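Local coordinates for soluble lytic murein transglycosylase (Escherichia coli, PDB 1QSA), which cleaves the glycosidic bonds between N-acetylmuramic acid and N-acetylglucosamine in peptidoglycan, forming a 1,6-anhydro bond in the muramic acid, at residues L194-F204 and M217-Q228; A205-R215 and S239-Q250. All blocks are in the same frame, centred on the assembly; numbering follows the deposited sequence.

Contacts 1 and 2 are successive joints of the same alpha-superhelix, their centres about 13 Å apart, and both draw on helices 201-207 and 212-228. Contact 1 (194-204 with 217-228) is the more buried: eight of its twelve touching residues are buried, and its chemistry is mostly aliphatic, with a single amide-amide bond at its exposed end. Contact 2 (205-215 with 239-250) joins two helix-to-helix turns nearer the surface, with four of twelve buried, and relies on an arginine, glutamine amides and waters. They meet directly where A218 CB lies 3.6 Å from Q244 OE1. Their segments alternate along the chain.

Contact 1. Residues L194-F204 and M217-Q228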
loop_
_atom_site.group_PDB
_atom_site.type_symbol
_atom_site.label_atom_id
_atom_site.label_comp_id
_atom_site.label_asym_id
_atom_site.label_seq_id
_atom_site.Cartn_x
_atom_site.Cartn_y
_atom_site.Cartn_z
ATOM N N LEU A 194 -3.622 -16.134 -26.729
ATOM C CA LEU A 194 -2.865 -16.326 -25.494
ATOM C C LEU A 194 -3.423 -15.431 -24.371
ATOM O O LEU A 194 -3.564 -15.876 -23.227
ATOM C CB LEU A 194 -1.378 -16.030 -25.736
ATOM C CG LEU A 194 -0.378 -16.468 -24.662
ATOM C CD1 LEU A 194 -0.259 -17.996 -24.668
ATOM C CD2 LEU A 194 0.986 -15.844 -24.922
ATOM N N ALA A 195 -3.737 -14.180 -24.706
ATOM C CA ALA A 195 -4.298 -13.234 -23.740
ATOM C C ALA A 195 -5.710 -13.676 -23.335
ATOM O O ALA A 195 -6.139 -13.466 -22.194
ATOM C CB ALA A 195 -4.348 -11.823 -24.350
ATOM N N ASN A 196 -6.431 -14.287 -24.271
ATOM C CA ASN A 196 -7.788 -14.753 -23.999
ATOM C C ASN A 196 -7.809 -15.982 -23.090
ATOM O O ASN A 196 -8.638 -16.082 -22.177
ATOM C CB ASN A 196 -8.514 -15.073 -25.308
ATOM C CG ASN A 196 -9.975 -15.465 -25.087
ATOM O OD1 ASN A 196 -10.771 -14.688 -24.550
ATOM N ND2 ASN A 196 -10.328 -16.676 -25.499
ATOM N N ASN A 197 -6.903 -16.920 -23.349
ATOM C CA ASN A 197 -6.825 -18.157 -22.581
ATOM C C ASN A 197 -5.374 -18.629 -22.545
ATOM O O ASN A 197 -4.840 -19.116 -23.543
ATOM C CB ASN A 197 -7.728 -19.215 -23.224
ATOM C CG ASN A 197 -7.662 -20.545 -22.520
ATOM O OD1 ASN A 197 -7.072 -20.668 -21.445
ATOM N ND2 ASN A 197 -8.272 -21.558 -23.126
ATOM N N PRO A 198 -4.725 -18.506 -21.371
ATOM C CA PRO A 198 -3.330 -18.910 -21.200
ATOM C C PRO A 198 -3.084 -20.391 -21.447
ATOM O O PRO A 198 -1.946 -20.808 -21.615
ATOM C CB PRO A 198 -3.032 -18.507 -19.757
ATOM C CG PRO A 198 -4.342 -18.667 -19.078
ATOM C CD PRO A 198 -5.322 -18.111 -20.080
ATOM N N ASN A 199 -4.155 -21.179 -21.493
ATOM C CA ASN A 199 -4.014 -22.606 -21.746
ATOM C C ASN A 199 -3.629 -22.909 -23.183
ATOM O O ASN A 199 -3.323 -24.053 -23.503
ATOM C CB ASN A 199 -5.262 -23.376 -21.313
ATOM C CG ASN A 199 -5.414 -23.392 -19.816
ATOM O OD1 ASN A 199 -4.621 -24.019 -19.109
ATOM N ND2 ASN A 199 -6.384 -22.639 -19.312
ATOM N N THR A 200 -3.613 -21.884 -24.041
ATOM C CA THR A 200 -3.178 -22.078 -25.426
ATOM C C THR A 200 -1.649 -21.906 -25.511
ATOM O O THR A 200 -1.073 -21.937 -26.599
ATOM C CB THR A 200 -3.832 -21.058 -26.389
ATOM O OG1 THR A 200 -3.527 -19.721 -25.961
ATOM C CG2 THR A 200 -5.335 -21.238 -26.426
ATOM N N VAL A 201 -0.986 -21.773 -24.364
ATOM C CA VAL A 201 0.458 -21.547 -24.342
ATOM C C VAL A 201 1.355 -22.531 -25.095
ATOM O O VAL A 201 2.307 -22.109 -25.748
ATOM C CB VAL A 201 1.002 -21.313 -22.899
ATOM C CG1 VAL A 201 0.890 -22.582 -22.048
ATOM C CG2 VAL A 201 2.444 -20.809 -22.960
ATOM N N LEU A 202 1.073 -23.833 -25.020
ATOM C CA LEU A 202 1.920 -24.784 -25.736
ATOM C C LEU A 202 1.718 -24.652 -27.250
ATOM O O LEU A 202 2.685 -24.738 -28.018
ATOM C CB LEU A 202 1.669 -26.217 -25.262
ATOM C CG LEU A 202 2.641 -27.266 -25.817
ATOM C CD1 LEU A 202 4.093 -26.890 -25.517
ATOM C CD2 LEU A 202 2.307 -28.626 -25.214
ATOM N N THR A 203 0.476 -24.408 -27.667
ATOM C CA THR A 203 0.159 -24.210 -29.085
ATOM C C THR A 203 0.864 -22.926 -29.546
ATOM O O THR A 203 1.501 -22.908 -30.600
ATOM C CB THR A 203 -1.364 -24.076 -29.311
ATOM O OG1 THR A 203 -2.011 -25.284 -28.893
ATOM C CG2 THR A 203 -1.676 -23.839 -30.775
ATOM N N PHE A 204 0.789 -21.881 -28.719
ATOM C CA PHE A 204 1.438 -20.597 -29.009
ATOM C C PHE A 204 2.944 -20.814 -29.212
ATOM O O PHE A 204 3.524 -20.327 -30.177
ATOM C CB PHE A 204 1.195 -19.612 -27.846
ATOM C CG PHE A 204 1.937 -18.297 -27.975
ATOM C CD1 PHE A 204 1.370 -17.226 -28.675
ATOM C CD2 PHE A 204 3.186 -18.120 -27.371
ATOM C CE1 PHE A 204 2.038 -15.995 -28.768
ATOM C CE2 PHE A 204 3.866 -16.894 -27.459
ATOM C CZ PHE A 204 3.287 -15.828 -28.160
ATOM N N MET A 217 6.491 -13.986 -23.450
ATOM C CA MET A 217 5.035 -14.020 -23.512
ATOM C C MET A 217 4.540 -15.378 -23.002
ATOM O O MET A 217 3.627 -15.454 -22.179
ATOM C CB MET A 217 4.563 -13.801 -24.951
ATOM C CG MET A 217 4.788 -12.373 -25.490
ATOM S SD MET A 217 3.745 -11.129 -24.664
ATOM C CE MET A 217 2.166 -11.458 -25.431
ATOM N N ALA A 218 5.181 -16.450 -23.462
ATOM C CA ALA A 218 4.780 -17.791 -23.035
ATOM C C ALA A 218 5.024 -18.020 -21.537
ATOM O O ALA A 218 4.241 -18.701 -20.887
ATOM C CB ALA A 218 5.511 -18.862 -23.869
ATOM N N ALA A 219 6.096 -17.452 -20.993
ATOM C CA ALA A 219 6.396 -17.625 -19.569
ATOM C C ALA A 219 5.327 -16.979 -18.685
ATOM O O ALA A 219 4.996 -17.503 -17.620
ATOM C CB ALA A 219 7.777 -17.099 -19.232
ATOM N N VAL A 220 4.764 -15.857 -19.135
ATOM C CA VAL A 220 3.702 -15.218 -18.354
ATOM C C VAL A 220 2.441 -16.099 -18.409
ATOM O O VAL A 220 1.817 -16.379 -17.382
ATOM C CB VAL A 220 3.378 -13.788 -18.872
ATOM C CG1 VAL A 220 2.224 -13.183 -18.060
ATOM C CG2 VAL A 220 4.610 -12.883 -18.766
ATOM N N ALA A 221 2.078 -16.555 -19.605
ATOM C CA ALA A 221 0.900 -17.403 -19.756
ATOM C C ALA A 221 1.072 -18.695 -18.946
ATOM O O ALA A 221 0.136 -19.183 -18.325
ATOM C CB ALA A 221 0.664 -17.727 -21.222
ATOM N N PHE A 222 2.295 -19.217 -18.938
ATOM C CA PHE A 222 2.608 -20.448 -18.212
ATOM C C PHE A 222 2.320 -20.260 -16.718
ATOM O O PHE A 222 1.772 -21.155 -16.068
ATOM C CB PHE A 222 4.069 -20.837 -18.445
ATOM C CG PHE A 222 4.502 -22.076 -17.689
ATOM C CD1 PHE A 222 4.234 -23.346 -18.192
ATOM C CD2 PHE A 222 5.199 -21.960 -16.492
ATOM C CE1 PHE A 222 4.662 -24.493 -17.503
ATOM C CE2 PHE A 222 5.627 -23.091 -15.799
ATOM C CZ PHE A 222 5.362 -24.356 -16.302
ATOM N N ALA A 223 2.689 -19.101 -16.183
ATOM C CA ALA A 223 2.422 -18.793 -14.781
ATOM C C ALA A 223 0.904 -18.781 -14.519
ATOM O O ALA A 223 0.442 -19.255 -13.481
ATOM C CB ALA A 223 3.045 -17.456 -14.413
ATOM N N SER A 224 0.118 -18.275 -15.470
ATOM C CA SER A 224 -1.343 -18.247 -15.315
ATOM C C SER A 224 -1.899 -19.674 -15.305
ATOM O O SER A 224 -2.818 -19.992 -14.533
ATOM C CB SER A 224 -2.001 -17.425 -16.432
ATOM O OG SER A 224 -1.533 -16.088 -16.410
ATOM N N VAL A 225 -1.334 -20.528 -16.161
ATOM C CA VAL A 225 -1.748 -21.931 -16.235
ATOM C C VAL A 225 -1.428 -22.626 -14.911
ATOM O O VAL A 225 -2.252 -23.381 -14.403
ATOM C CB VAL A 225 -1.028 -22.689 -17.382
ATOM C CG1 VAL A 225 -1.303 -24.200 -17.286
ATOM C CG2 VAL A 225 -1.498 -22.156 -18.738
ATOM N N ALA A 226 -0.243 -22.371 -14.357
ATOM C CA ALA A 226 0.165 -22.991 -13.091
ATOM C C ALA A 226 -0.723 -22.570 -11.933
ATOM O O ALA A 226 -0.916 -23.331 -10.979
ATOM C CB ALA A 226 1.617 -22.666 -12.768
ATOM N N ARG A 227 -1.224 -21.341 -11.996
ATOM C CA ARG A 227 -2.097 -20.823 -10.948
ATOM C C ARG A 227 -3.432 -21.570 -10.958
ATOM O O ARG A 227 -4.035 -21.787 -9.909
ATOM C CB ARG A 227 -2.310 -19.321 -11.145
ATOM C CG ARG A 227 -3.044 -18.633 -10.008
ATOM C CD ARG A 227 -3.091 -17.134 -10.246
ATOM N NE ARG A 227 -3.853 -16.433 -9.217
ATOM C CZ ARG A 227 -5.132 -16.085 -9.335
ATOM N NH1 ARG A 227 -5.807 -16.368 -10.444
ATOM N NH2 ARG A 227 -5.737 -15.447 -8.341
ATOM N N GLN A 228 -3.876 -21.972 -12.148
ATOM C CA GLN A 228 -5.123 -22.710 -12.322
ATOM C C GLN A 228 -4.953 -24.202 -12.008
ATOM O O GLN A 228 -5.797 -24.805 -11.345
ATOM C CB GLN A 228 -5.622 -22.585 -13.772
ATOM C CG GLN A 228 -6.000 -21.181 -14.229
ATOM C CD GLN A 228 -6.413 -21.130 -15.701
ATOM O OE1 GLN A 228 -6.723 -22.157 -16.309
ATOM N NE2 GLN A 228 -6.410 -19.929 -16.278
#
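P198 and A221 bring the two backbones closest, their CA atoms 4.7 Å apart, as the turn between helices 185-196 and 201-207 lies against helix 212-228. The ring of P198 rests on that helix through CB, 3.6 Å from S224 CB. V201 is a knob among A218, A221, F222 and V225; its CG2, anti to the backbone N, reaches 3.7 Å from A218 CB, while CG1 faces V225. L194 serves two surfaces: CD1 touches A221 CB at 3.6 Å, and CD2 sits over the centre of one face of the F204 ring, 3.7 Å above its plane, a CH-pi arrangement. Cutting L194 back to an alanine is likely to open a gap beside A221 and to strip that ring face of its methyl cover, leaving F204 freer to shift. F204 CZ meets M217 CB at 4.0 Å. This packing of an interhelical turn against the following helix belongs to the alpha-superhelix of Slt70, and M236 of helix 230-243 also touches V201. At the exposed end of the contact, N199 ND2 donates to Q228 OE1 at 3.1 Å in a nearly straight bond (173°), the amide planes 62° apart and the acceptor close to the plane of the N199 amide. N197 OD1 accepts from both N199 N, closing an Asx turn, and N199 ND2 (3.0 Å), which helps fix the rotation of the amide that reaches Q228.

Contact 2. Residues A205-R215 and S239-Q250; sequences ARTTGATDFTR and SLAQAQQLNEDQ. With SO4 (sulfate ion), chain K; SO4 (sulfate ion), chain G.
The guanidinium of R215 has one face over the A210-T211 peptide link, with A210 C 3.9 Å from its plane, and presents its edge to Q244 O and Q245 OE1. That edge grips Q244 O side-on with two nitrogens: R215 NE, 2.9 Å from Q244 O, lies in the carbonyl plane, whereas NH2 is tilted 32° from it. NH2 also makes a weak bond to Q245 OE1, whose amide stands nearly perpendicular (83°) to the guanidinium. With chi1 at -74° and the chain extended to NE, the aliphatic part of R215 runs antiparallel to L246 and rests on its CD2, while CD meets Q250 NE2. Q244 answers in the other direction. Q244 NE2 donates to T214 O at 3.1 Å from above the carbonyl plane, and also to water 1, which in turn donates to A205 O and T208 OG1; water 4 links Q244 OE1 to R215 O. The buried amide is thus bonded through both its oxygen and its nitrogen. Beside its aliphatic chain, A205 CB and L240 CD1 are tightly packed at 3.4 Å, and A210 CB lies against Q244 CB. A sulfate, probably from the crystallisation liquor, accepts from A210 N and Q245 NE2 at one oxygen. Capping boxes, T211 with T214 and N247 with Q250, start both following helices; N247 OD1 takes Q250 N at 2.8 Å. The contact therefore joins the turn linking helices 201-207 and 212-228 to that linking 230-243 and 248-260, with L240 reaching F222 of helix 212-228 and L254 of helix 248-260, and F213 touching helices 154-166 and 185-196.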
loop_
_atom_site.group_PDB
_atom_site.type_symbol
_atom_site.label_atom_id
_atom_site.label_comp_id
_atom_site.label_asym_id
_atom_site.label_seq_id
_atom_site.Cartn_x
_atom_site.Cartn_y
_atom_site.Cartn_z
ATOM N N ALA A 205 3.557 -21.567 -28.299
ATOM C CA ALA A 205 4.988 -21.857 -28.332
ATOM C C ALA A 205 5.437 -22.669 -29.551
ATOM O O ALA A 205 6.523 -22.460 -30.075
ATOM C CB ALA A 205 5.395 -22.581 -27.057
ATOM N N ARG A 206 4.596 -23.602 -29.984
ATOM C CA ARG A 206 4.925 -24.450 -31.123
ATOM C C ARG A 206 4.644 -23.821 -32.486
ATOM O O ARG A 206 5.343 -24.118 -33.455
ATOM C CB ARG A 206 4.174 -25.780 -31.021
ATOM C CG ARG A 206 4.600 -26.649 -29.861
ATOM C CD ARG A 206 3.684 -27.845 -29.726
ATOM N NE ARG A 206 4.249 -28.854 -28.838
ATOM C CZ ARG A 206 3.587 -29.919 -28.397
ATOM N NH1 ARG A 206 2.320 -30.106 -28.740
ATOM N NH2 ARG A 206 4.192 -30.789 -27.593
ATOM N N THR A 207 3.632 -22.959 -32.561
ATOM C CA THR A 207 3.261 -22.334 -33.829
ATOM C C THR A 207 3.908 -20.988 -34.147
ATOM O O THR A 207 3.691 -20.444 -35.230
ATOM C CB THR A 207 1.735 -22.201 -33.972
ATOM O OG1 THR A 207 1.225 -21.320 -32.963
ATOM C CG2 THR A 207 1.072 -23.566 -33.851
ATOM N N THR A 208 4.662 -20.434 -33.201
ATOM C CA THR A 208 5.353 -19.162 -33.416
ATOM C C THR A 208 6.851 -19.415 -33.316
ATOM O O THR A 208 7.292 -20.397 -32.707
ATOM C CB THR A 208 4.968 -18.070 -32.362
ATOM O OG1 THR A 208 5.453 -18.449 -31.065
ATOM C CG2 THR A 208 3.463 -17.853 -32.308
ATOM N N GLY A 209 7.642 -18.547 -33.937
ATOM C CA GLY A 209 9.079 -18.691 -33.867
ATOM C C GLY A 209 9.530 -18.284 -32.484
ATOM O O GLY A 209 9.059 -17.277 -31.950
ATOM N N ALA A 210 10.386 -19.106 -31.882
ATOM C CA ALA A 210 10.912 -18.846 -30.551
ATOM C C ALA A 210 11.919 -17.701 -30.581
ATOM O O ALA A 210 12.946 -17.767 -31.267
ATOM C CB ALA A 210 11.556 -20.116 -29.976
ATOM N N THR A 211 11.595 -16.634 -29.858
ATOM C CA THR A 211 12.436 -15.447 -29.769
ATOM C C THR A 211 12.344 -14.959 -28.328
ATOM O O THR A 211 11.543 -15.475 -27.542
ATOM C CB THR A 211 11.907 -14.297 -30.674
ATOM O OG1 THR A 211 10.621 -13.879 -30.198
ATOM C CG2 THR A 211 11.772 -14.742 -32.128
ATOM N N ASP A 212 13.123 -13.939 -27.982
ATOM C CA ASP A 212 13.070 -13.409 -26.625
ATOM C C ASP A 212 11.631 -12.966 -26.324
ATOM O O ASP A 212 11.115 -13.178 -25.220
ATOM C CB ASP A 212 14.025 -12.234 -26.471
ATOM C CG ASP A 212 14.143 -11.774 -25.036
ATOM O OD1 ASP A 212 14.425 -12.625 -24.159
ATOM O OD2 ASP A 212 13.944 -10.562 -24.790
ATOM N N PHE A 213 10.968 -12.408 -27.332
ATOM C CA PHE A 213 9.588 -11.952 -27.168
ATOM C C PHE A 213 8.609 -13.100 -26.901
ATOM O O PHE A 213 7.890 -13.082 -25.890
ATOM C CB PHE A 213 9.126 -11.163 -28.408
ATOM C CG PHE A 213 7.679 -10.749 -28.353
ATOM C CD1 PHE A 213 7.280 -9.689 -27.541
ATOM C CD2 PHE A 213 6.709 -11.438 -29.086
ATOM C CE1 PHE A 213 5.929 -9.322 -27.458
ATOM C CE2 PHE A 213 5.355 -11.080 -29.013
ATOM C CZ PHE A 213 4.964 -10.012 -28.190
ATOM N N THR A 214 8.571 -14.096 -27.790
ATOM C CA THR A 214 7.629 -15.196 -27.617
ATOM C C THR A 214 7.918 -16.055 -26.389
ATOM O O THR A 214 6.989 -16.615 -25.800
ATOM C CB THR A 214 7.501 -16.068 -28.875
ATOM O OG1 THR A 214 8.790 -16.579 -29.225
ATOM C CG2 THR A 214 6.928 -15.251 -30.033
ATOM N N ARG A 215 9.183 -16.095 -25.962
ATOM C CA ARG A 215 9.544 -16.869 -24.776
ATOM C C ARG A 215 9.010 -16.150 -23.537
ATOM O O ARG A 215 8.427 -16.775 -22.654
ATOM C CB ARG A 215 11.061 -17.062 -24.685
ATOM C CG ARG A 215 11.584 -18.078 -25.691
ATOM C CD ARG A 215 13.099 -18.111 -25.724
ATOM N NE ARG A 215 13.571 -18.984 -26.796
ATOM C CZ ARG A 215 14.456 -18.631 -27.725
ATOM N NH1 ARG A 215 14.972 -17.404 -27.735
ATOM N NH2 ARG A 215 14.821 -19.506 -28.657
ATOM N N SER A 239 7.756 -30.216 -22.847
ATOM C CA SER A 239 7.223 -29.831 -24.152
ATOM C C SER A 239 7.457 -28.355 -24.458
ATOM O O SER A 239 7.785 -27.997 -25.592
ATOM C CB SER A 239 5.732 -30.130 -24.236
ATOM O OG SER A 239 5.494 -31.525 -24.284
ATOM N N LEU A 240 7.281 -27.499 -23.451
ATOM C CA LEU A 240 7.483 -26.062 -23.635
ATOM C C LEU A 240 8.961 -25.741 -23.863
ATOM O O LEU A 240 9.305 -24.959 -24.749
ATOM C CB LEU A 240 6.939 -25.285 -22.428
ATOM C CG LEU A 240 6.919 -23.757 -22.527
ATOM C CD1 LEU A 240 6.220 -23.299 -23.808
ATOM C CD2 LEU A 240 6.211 -23.198 -21.299
ATOM N N ALA A 241 9.835 -26.373 -23.082
ATOM C CA ALA A 241 11.271 -26.157 -23.209
ATOM C C ALA A 241 11.753 -26.576 -24.597
ATOM O O ALA A 241 12.572 -25.895 -25.208
ATOM C CB ALA A 241 12.032 -26.920 -22.122
ATOM N N GLN A 242 11.198 -27.672 -25.107
ATOM C CA GLN A 242 11.569 -28.171 -26.429
ATOM C C GLN A 242 11.010 -27.290 -27.556
ATOM O O GLN A 242 11.706 -27.014 -28.530
ATOM C CB GLN A 242 11.101 -29.619 -26.596
ATOM C CG GLN A 242 11.509 -30.267 -27.914
ATOM C CD GLN A 242 10.329 -30.466 -28.843
ATOM O OE1 GLN A 242 9.898 -29.535 -29.529
ATOM N NE2 GLN A 242 9.783 -31.679 -28.856
ATOM N N ALA A 243 9.767 -26.839 -27.410
ATOM C CA ALA A 243 9.128 -25.985 -28.418
ATOM C C ALA A 243 9.829 -24.637 -28.619
ATOM O O ALA A 243 9.826 -24.089 -29.730
ATOM C CB ALA A 243 7.665 -25.761 -28.069
ATOM N N GLN A 244 10.431 -24.102 -27.558
ATOM C CA GLN A 244 11.114 -22.814 -27.651
ATOM C C GLN A 244 12.618 -22.863 -27.435
ATOM O O GLN A 244 13.258 -21.817 -27.303
ATOM C CB GLN A 244 10.481 -21.800 -26.692
ATOM C CG GLN A 244 9.027 -21.534 -27.000
ATOM C CD GLN A 244 8.461 -20.405 -26.161
ATOM O OE1 GLN A 244 8.629 -20.388 -24.938
ATOM N NE2 GLN A 244 7.773 -19.467 -26.808
ATOM N N GLN A 245 13.180 -24.074 -27.425
ATOM C CA GLN A 245 14.619 -24.289 -27.232
ATOM C C GLN A 245 15.131 -23.479 -26.045
ATOM O O GLN A 245 16.158 -22.814 -26.130
ATOM C CB GLN A 245 15.405 -23.913 -28.501
ATOM C CG GLN A 245 14.769 -24.355 -29.829
ATOM C CD GLN A 245 14.001 -23.219 -30.533
ATOM O OE1 GLN A 245 14.483 -22.087 -30.623
ATOM N NE2 GLN A 245 12.805 -23.527 -31.030
ATOM N N LEU A 246 14.410 -23.541 -24.929
ATOM C CA LEU A 246 14.783 -22.778 -23.745
ATOM C C LEU A 246 16.128 -23.154 -23.134
ATOM O O LEU A 246 16.503 -24.332 -23.105
ATOM C CB LEU A 246 13.686 -22.883 -22.686
ATOM C CG LEU A 246 12.283 -22.437 -23.097
ATOM C CD1 LEU A 246 11.353 -22.605 -21.914
ATOM C CD2 LEU A 246 12.272 -20.994 -23.584
ATOM N N ASN A 247 16.861 -22.143 -22.673
ATOM C CA ASN A 247 18.150 -22.372 -22.041
ATOM C C ASN A 247 17.923 -22.768 -20.582
ATOM O O ASN A 247 16.772 -22.805 -20.120
ATOM C CB ASN A 247 19.071 -21.144 -22.168
ATOM C CG ASN A 247 18.522 -19.904 -21.478
ATOM O OD1 ASN A 247 17.937 -19.978 -20.402
ATOM N ND2 ASN A 247 18.754 -18.745 -22.085
ATOM N N GLU A 248 19.005 -23.063 -19.866
ATOM C CA GLU A 248 18.904 -23.476 -18.468
ATOM C C GLU A 248 18.211 -22.478 -17.542
ATOM O O GLU A 248 17.411 -22.876 -16.699
ATOM C CB GLU A 248 20.278 -23.855 -17.909
ATOM C CG GLU A 248 20.908 -25.071 -18.588
ATOM C CD GLU A 248 20.005 -26.301 -18.579
ATOM O OE1 GLU A 248 19.420 -26.610 -17.515
ATOM O OE2 GLU A 248 19.887 -26.961 -19.638
ATOM N N ASP A 249 18.510 -21.191 -17.699
ATOM C CA ASP A 249 17.886 -20.160 -16.872
ATOM C C ASP A 249 16.379 -20.085 -17.120
ATOM O O ASP A 249 15.587 -19.991 -16.181
ATOM C CB ASP A 249 18.520 -18.793 -17.143
ATOM C CG ASP A 249 19.883 -18.630 -16.483
ATOM O OD1 ASP A 249 20.331 -19.550 -15.762
ATOM O OD2 ASP A 249 20.507 -17.563 -16.678
ATOM N N GLN A 250 15.993 -20.157 -18.388
ATOM C CA GLN A 250 14.591 -20.099 -18.776
ATOM C C GLN A 250 13.819 -21.313 -18.252
ATOM O O GLN A 250 12.708 -21.169 -17.749
ATOM C CB GLN A 250 14.485 -19.956 -20.299
ATOM C CG GLN A 250 15.053 -18.622 -20.790
ATOM C CD GLN A 250 15.238 -18.555 -22.296
ATOM O OE1 GLN A 250 15.490 -19.564 -22.950
ATOM N NE2 GLN A 250 15.128 -17.354 -22.850
HETATM S S SO4 K . 22.363 -23.290 -21.552
HETATM O O1 SO4 K . 23.555 -24.060 -21.128
HETATM O O2 SO4 K . 21.289 -24.223 -21.946
HETATM O O3 SO4 K . 21.904 -22.444 -20.434
HETATM O O4 SO4 K . 22.716 -22.431 -22.703
HETATM S S SO4 G . 11.532 -21.937 -34.232
HETATM O O1 SO4 G . 10.290 -22.231 -34.967
HETATM O O2 SO4 G . 12.149 -20.710 -34.773
HETATM O O3 SO4 G . 11.223 -21.742 -32.802
HETATM O O4 SO4 G . 12.471 -23.068 -34.382
HETATM O O HOH W 1 7.668 -19.825 -29.685
HETATM O O HOH W 2 7.004 -29.482 -27.869
HETATM O O HOH W 3 13.953 -14.861 -22.114
HETATM O O HOH W 4 8.992 -19.512 -22.247
HETATM O O HOH W 5 15.583 -15.658 -25.497
#